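Local coordinates for protein PA0821 (Pseudomonas aeruginosa, PDB 7DRG) that probably acts as the immunity protein (antitoxin) that protects Pseudomonas aeruginosa from a putative type VI secretion effector carrying a VRR-NUC nuclease domain, at residues C39-L44 with G181-L186; A122-F127 with S149-Y154. All coordinates share one frame; numbering follows the deposited sequence.

Both contacts involve antiparallel strands near the middle of the chain, contact 2 also a loop and a helix start; their centres are about 8 Å apart, and lie about 4 Å (contact 1) and 11 Å (contact 2) from the chain centre. Strand 34-46 supplies the first half of contact 1 and pairs with strand 144-151, which supplies part of contact 2, so L40 N lies 3.0 Å from V150 O. A second junction is N185, which reaches from contact 1 into contact 2. Along the chain the order is 39-44, 122-127, 149-154, 181-186: contact 2 is nested within the loop closed by contact 1, and together they join segments spread over roughly the first half of this probable immunity protein.

Contact 1 (C39-L44 with G181-L186); sequences CLRGTL and GHAYNL
R41 reaches across A183 and N185 with its guanidinium, which lies over the A183 methyl: A183 CB is 3.5 Å from R41 CZ and sits over one face, offset toward the rim. At the edge of the same group, NH1 donates to OD1 of N185 over 3.2 Å, in the plane of the amide carbonyl, with guanidinium and amide planes only 30° apart. The chain runs out with CG anti to the backbone N (chi1 -171°), and the bend at chi3 lays the guanidinium over that methyl. The amide of N185 has a second role, since its ND2 bonds to G123 O and stands 3.4 Å from C39 SG.

The tight part comprises the paired backbones and the A183 methyl under R41. C39 N to A183 O and R41 N to G181 O are both 2.9 Å, and the reverse bonds complete two hydrogen-bonded pairs around the L40-H182 non-hydrogen-bonded pair. The looser side lies beyond A183, where the strands diverge and a water bridges R41 to Y184, accepting from R41 NH2 at 3.1 Å and probably donating to Y184 O, 2.9 Å away. R41 also has weak, long ion pairs to D209 and E147.

The arrangement amounts to three antiparallel pairs between strand segments whose N-to-C directions lie 96° apart, where the chain turns a corner at G181, in the buried centre of this probable immunity protein.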
loop_
_atom_site.group_PDB
_atom_site.type_symbol
_atom_site.label_atom_id
_atom_site.label_comp_id
_atom_site.label_asym_id
_atom_site.label_seq_id
_atom_site.Cartn_x
_atom_site.Cartn_y
_atom_site.Cartn_z
ATOM N N CYS B 39 -5.895 -14.063 -8.745
ATOM C CA CYS B 39 -6.422 -15.373 -9.092
ATOM C C CYS B 39 -5.988 -16.383 -8.034
ATOM O O CYS B 39 -5.322 -16.044 -7.050
ATOM C CB CYS B 39 -5.961 -15.775 -10.497
ATOM S SG CYS B 39 -4.168 -15.896 -10.629
ATOM N N LEU B 40 -6.402 -17.631 -8.233
ATOM C CA LEU B 40 -5.988 -18.743 -7.386
ATOM C C LEU B 40 -4.887 -19.496 -8.125
ATOM O O LEU B 40 -5.155 -20.171 -9.124
ATOM C CB LEU B 40 -7.178 -19.645 -7.083
ATOM C CG LEU B 40 -6.900 -20.962 -6.365
ATOM C CD1 LEU B 40 -6.116 -20.728 -5.089
ATOM C CD2 LEU B 40 -8.234 -21.649 -6.072
ATOM N N ARG B 41 -3.659 -19.395 -7.626
ATOM C CA ARG B 41 -2.487 -19.920 -8.314
ATOM C C ARG B 41 -1.797 -20.979 -7.470
ATOM O O ARG B 41 -1.683 -20.839 -6.246
ATOM C CB ARG B 41 -1.494 -18.800 -8.636
ATOM C CG ARG B 41 -0.336 -19.224 -9.537
ATOM C CD ARG B 41 0.471 -17.992 -9.985
ATOM N NE ARG B 41 1.297 -17.437 -8.915
ATOM C CZ ARG B 41 1.877 -16.238 -9.002
ATOM N NH1 ARG B 41 1.682 -15.505 -10.084
ATOM N NH2 ARG B 41 2.640 -15.779 -8.022
ATOM N N GLY B 42 -1.335 -22.031 -8.136
ATOM C CA GLY B 42 -0.527 -23.061 -7.502
ATOM C C GLY B 42 0.855 -23.090 -8.121
ATOM O O GLY B 42 1.006 -22.895 -9.329
ATOM N N THR B 43 1.860 -23.327 -7.281
ATOM C CA THR B 43 3.265 -23.334 -7.674
ATOM C C THR B 43 3.910 -24.610 -7.155
ATOM O O THR B 43 3.840 -24.894 -5.953
ATOM C CB THR B 43 3.983 -22.117 -7.093
ATOM O OG1 THR B 43 3.345 -20.917 -7.549
ATOM C CG2 THR B 43 5.443 -22.111 -7.487
ATOM N N LEU B 44 4.526 -25.380 -8.054
ATOM C CA LEU B 44 5.159 -26.647 -7.703
ATOM C C LEU B 44 6.595 -26.628 -8.204
ATOM O O LEU B 44 6.831 -26.405 -9.394
ATOM C CB LEU B 44 4.398 -27.833 -8.309
ATOM C CG LEU B 44 2.952 -28.035 -7.857
ATOM C CD1 LEU B 44 2.314 -29.174 -8.632
ATOM C CD2 LEU B 44 2.905 -28.317 -6.373
ATOM N N GLY B 181 -2.696 -20.571 -3.484
ATOM C CA GLY B 181 -3.552 -19.598 -2.821
ATOM C C GLY B 181 -3.684 -18.372 -3.705
ATOM O O GLY B 181 -3.430 -18.430 -4.903
ATOM N N HIS B 182 -4.072 -17.265 -3.088
ATOM C CA HIS B 182 -4.169 -16.016 -3.836
ATOM C C HIS B 182 -2.812 -15.546 -4.347
ATOM O O HIS B 182 -1.799 -15.602 -3.639
ATOM C CB HIS B 182 -4.781 -14.927 -2.962
ATOM C CG HIS B 182 -6.226 -15.146 -2.649
ATOM N ND1 HIS B 182 -6.647 -15.788 -1.506
ATOM C CD2 HIS B 182 -7.349 -14.823 -3.334
ATOM C CE1 HIS B 182 -7.966 -15.837 -1.490
ATOM N NE2 HIS B 182 -8.418 -15.264 -2.589
ATOM N N ALA B 183 -2.806 -15.068 -5.587
ATOM C CA ALA B 183 -1.628 -14.453 -6.188
ATOM C C ALA B 183 -2.083 -13.565 -7.331
ATOM O O ALA B 183 -3.186 -13.718 -7.862
ATOM C CB ALA B 183 -0.624 -15.491 -6.704
ATOM N N TYR B 184 -1.218 -12.629 -7.703
ATOM C CA TYR B 184 -1.418 -11.840 -8.910
ATOM C C TYR B 184 -0.610 -12.443 -10.045
ATOM O O TYR B 184 0.614 -12.567 -9.938
ATOM C CB TYR B 184 -1.006 -10.381 -8.715
ATOM C CG TYR B 184 -2.028 -9.596 -7.956
ATOM C CD1 TYR B 184 -3.161 -9.099 -8.588
ATOM C CD2 TYR B 184 -1.895 -9.392 -6.592
ATOM C CE1 TYR B 184 -4.117 -8.401 -7.882
ATOM C CE2 TYR B 184 -2.842 -8.682 -5.879
ATOM C CZ TYR B 184 -3.952 -8.200 -6.528
ATOM O OH TYR B 184 -4.909 -7.506 -5.824
ATOM N N ASN B 185 -1.287 -12.808 -11.130
ATOM C CA ASN B 185 -0.577 -13.009 -12.387
ATOM C C ASN B 185 -0.251 -11.640 -12.955
ATOM O O ASN B 185 -1.111 -10.759 -12.973
ATOM C CB ASN B 185 -1.419 -13.799 -13.387
ATOM C CG ASN B 185 -1.475 -15.271 -13.066
ATOM O OD1 ASN B 185 -0.608 -15.797 -12.365
ATOM N ND2 ASN B 185 -2.480 -15.952 -13.601
ATOM N N LEU B 186 0.986 -11.450 -13.398
ATOM C CA LEU B 186 1.395 -10.188 -14.001
ATOM C C LEU B 186 1.459 -10.333 -15.517
ATOM O O LEU B 186 1.409 -11.436 -16.070
ATOM C CB LEU B 186 2.751 -9.736 -13.453
ATOM C CG LEU B 186 2.852 -9.656 -11.928
ATOM C CD1 LEU B 186 4.218 -9.100 -11.529
ATOM C CD2 LEU B 186 1.732 -8.809 -11.342
HETATM O O HOH W 1 3.353 -12.934 -9.063
#

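Contact 2 (A122-F127 with S149-Y154); sequences AGAWLF and SVPLLY
The hydroxyl of S149 donates to the carbonyl of A124, OG to O 2.8 Å, and receives ND2 of N185 from strand 182-186, so two groups grip one oxygen. Its approach to A124 O is from above the carbonyl plane. With chi1 at 72° the OG sits between its own backbone N and carbonyl carbon, which turns it toward the loop that leads into strand 126-131. The same serine forms the antiparallel hydrogen-bonded pair with L126, where S149 N to L126 O is 2.9 Å and the return bond from L126 N to S149 O is 3.2 Å.

Next to this pair the contact becomes apolar and is built on the indole of W125. One indole face receives P151: CD stands 3.5 Å from the centroid of the five-membered ring and 21° off its normal, a CH-pi contact. V150 meets the benzo end of the indole, V150 CG1 being 3.6 Å from W125 CZ3. The edge of the six-membered ring of W125, at CH2, points at the face of Y154 in an edge-to-face (T-shaped) pair, with centroids 5.0 Å apart and planes at 67°. A124 CB touches the proline at another edge, 3.8 Å from P151 CG.

P151 is the N-cap of helix 152-157, so the indole packs on the junction where strand 144-151 gives way to that helix. W125 also stacks with H72 and touches F65 and A69 of helix 52-69, Y154 packs on L68 of that helix while its hydroxyl bonds to D161, and strand 144-151 lies beside strand 34-46.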
loop_
_atom_site.group_PDB
_atom_site.type_symbol
_atom_site.label_atom_id
_atom_site.label_comp_id
_atom_site.label_asym_id
_atom_site.label_seq_id
_atom_site.Cartn_x
_atom_site.Cartn_y
_atom_site.Cartn_z
ATOM N N ALA B 122 -2.247 -9.543 -18.379
ATOM C CA ALA B 122 -2.366 -10.597 -17.378
ATOM C C ALA B 122 -3.718 -11.280 -17.512
ATOM O O ALA B 122 -4.725 -10.642 -17.829
ATOM C CB ALA B 122 -2.206 -10.021 -15.971
ATOM N N GLY B 123 -3.734 -12.595 -17.293
ATOM C CA GLY B 123 -4.962 -13.354 -17.345
ATOM C C GLY B 123 -5.073 -14.262 -16.136
ATOM O O GLY B 123 -4.077 -14.630 -15.514
ATOM N N ALA B 124 -6.316 -14.624 -15.817
ATOM C CA ALA B 124 -6.587 -15.397 -14.610
ATOM C C ALA B 124 -6.401 -16.897 -14.796
ATOM O O ALA B 124 -6.264 -17.607 -13.798
ATOM C CB ALA B 124 -8.007 -15.108 -14.115
ATOM N N TRP B 125 -6.379 -17.388 -16.033
ATOM C CA TRP B 125 -6.058 -18.778 -16.330
ATOM C C TRP B 125 -4.600 -18.847 -16.761
ATOM O O TRP B 125 -4.170 -18.063 -17.614
ATOM C CB TRP B 125 -6.939 -19.334 -17.449
ATOM C CG TRP B 125 -8.411 -19.424 -17.155
ATOM C CD1 TRP B 125 -9.357 -18.483 -17.418
ATOM C CD2 TRP B 125 -9.106 -20.548 -16.594
ATOM N NE1 TRP B 125 -10.599 -18.940 -17.039
ATOM C CE2 TRP B 125 -10.470 -20.205 -16.530
ATOM C CE3 TRP B 125 -8.704 -21.803 -16.131
ATOM C CZ2 TRP B 125 -11.437 -21.070 -16.019
ATOM C CZ3 TRP B 125 -9.666 -22.666 -15.626
ATOM C CH2 TRP B 125 -11.017 -22.293 -15.576
ATOM N N LEU B 126 -3.848 -19.774 -16.177
ATOM C CA LEU B 126 -2.416 -19.875 -16.434
ATOM C C LEU B 126 -1.985 -21.330 -16.353
ATOM O O LEU B 126 -2.448 -22.070 -15.480
ATOM C CB LEU B 126 -1.615 -19.055 -15.419
ATOM C CG LEU B 126 -0.097 -19.240 -15.439
ATOM C CD1 LEU B 126 0.490 -18.435 -16.577
ATOM C CD2 LEU B 126 0.528 -18.857 -14.099
ATOM N N PHE B 127 -1.094 -21.737 -17.258
ATOM C CA PHE B 127 -0.379 -23.003 -17.112
ATOM C C PHE B 127 1.026 -22.749 -17.633
ATOM O O PHE B 127 1.201 -22.515 -18.828
ATOM C CB PHE B 127 -1.069 -24.132 -17.881
ATOM C CG PHE B 127 -0.528 -25.506 -17.582
ATOM C CD1 PHE B 127 0.533 -26.027 -18.315
ATOM C CD2 PHE B 127 -1.100 -26.296 -16.592
ATOM C CE1 PHE B 127 1.020 -27.303 -18.063
ATOM C CE2 PHE B 127 -0.612 -27.589 -16.346
ATOM C CZ PHE B 127 0.443 -28.078 -17.064
ATOM N N SER B 149 -3.147 -21.572 -12.696
ATOM C CA SER B 149 -4.109 -20.785 -11.946
ATOM C C SER B 149 -5.479 -20.841 -12.595
ATOM O O SER B 149 -5.616 -21.085 -13.796
ATOM C CB SER B 149 -3.658 -19.323 -11.828
ATOM O OG SER B 149 -3.781 -18.657 -13.077
ATOM N N VAL B 150 -6.490 -20.574 -11.773
ATOM C CA VAL B 150 -7.867 -20.398 -12.229
ATOM C C VAL B 150 -8.407 -19.099 -11.644
ATOM O O VAL B 150 -7.877 -18.580 -10.647
ATOM C CB VAL B 150 -8.762 -21.589 -11.814
ATOM C CG1 VAL B 150 -8.200 -22.922 -12.333
ATOM C CG2 VAL B 150 -8.950 -21.612 -10.286
ATOM N N PRO B 151 -9.483 -18.561 -12.225
ATOM C CA PRO B 151 -10.090 -17.342 -11.678
ATOM C C PRO B 151 -10.744 -17.589 -10.331
ATOM O O PRO B 151 -11.164 -18.701 -10.007
ATOM C CB PRO B 151 -11.143 -16.961 -12.728
ATOM C CG PRO B 151 -10.770 -17.717 -13.959
ATOM C CD PRO B 151 -10.085 -18.955 -13.509
ATOM N N LEU B 152 -10.841 -16.516 -9.546
ATOM C CA LEU B 152 -11.510 -16.610 -8.251
ATOM C C LEU B 152 -12.981 -16.971 -8.410
ATOM O O LEU B 152 -13.531 -17.726 -7.599
ATOM C CB LEU B 152 -11.362 -15.294 -7.488
ATOM C CG LEU B 152 -9.937 -14.859 -7.140
ATOM C CD1 LEU B 152 -9.977 -13.633 -6.233
ATOM C CD2 LEU B 152 -9.159 -15.965 -6.467
ATOM N N LEU B 153 -13.642 -16.431 -9.436
ATOM C CA LEU B 153 -15.053 -16.745 -9.639
ATOM C C LEU B 153 -15.232 -18.208 -10.011
ATOM O O LEU B 153 -16.194 -18.851 -9.576
ATOM C CB LEU B 153 -15.655 -15.835 -10.712
ATOM C CG LEU B 153 -17.155 -16.008 -10.981
ATOM C CD1 LEU B 153 -17.978 -15.737 -9.714
ATOM C CD2 LEU B 153 -17.609 -15.112 -12.124
ATOM N N TYR B 154 -14.308 -18.756 -10.801
ATOM C CA TYR B 154 -14.355 -20.184 -11.092
ATOM C C TYR B 154 -14.235 -20.998 -9.809
ATOM O O TYR B 154 -14.976 -21.967 -9.600
ATOM C CB TYR B 154 -13.247 -20.569 -12.081
ATOM C CG TYR B 154 -13.390 -21.995 -12.544
ATOM C CD1 TYR B 154 -14.173 -22.307 -13.643
ATOM C CD2 TYR B 154 -12.783 -23.033 -11.851
ATOM C CE1 TYR B 154 -14.332 -23.610 -14.049
ATOM C CE2 TYR B 154 -12.941 -24.347 -12.248
ATOM C CZ TYR B 154 -13.712 -24.626 -13.351
ATOM O OH TYR B 154 -13.882 -25.930 -13.754
#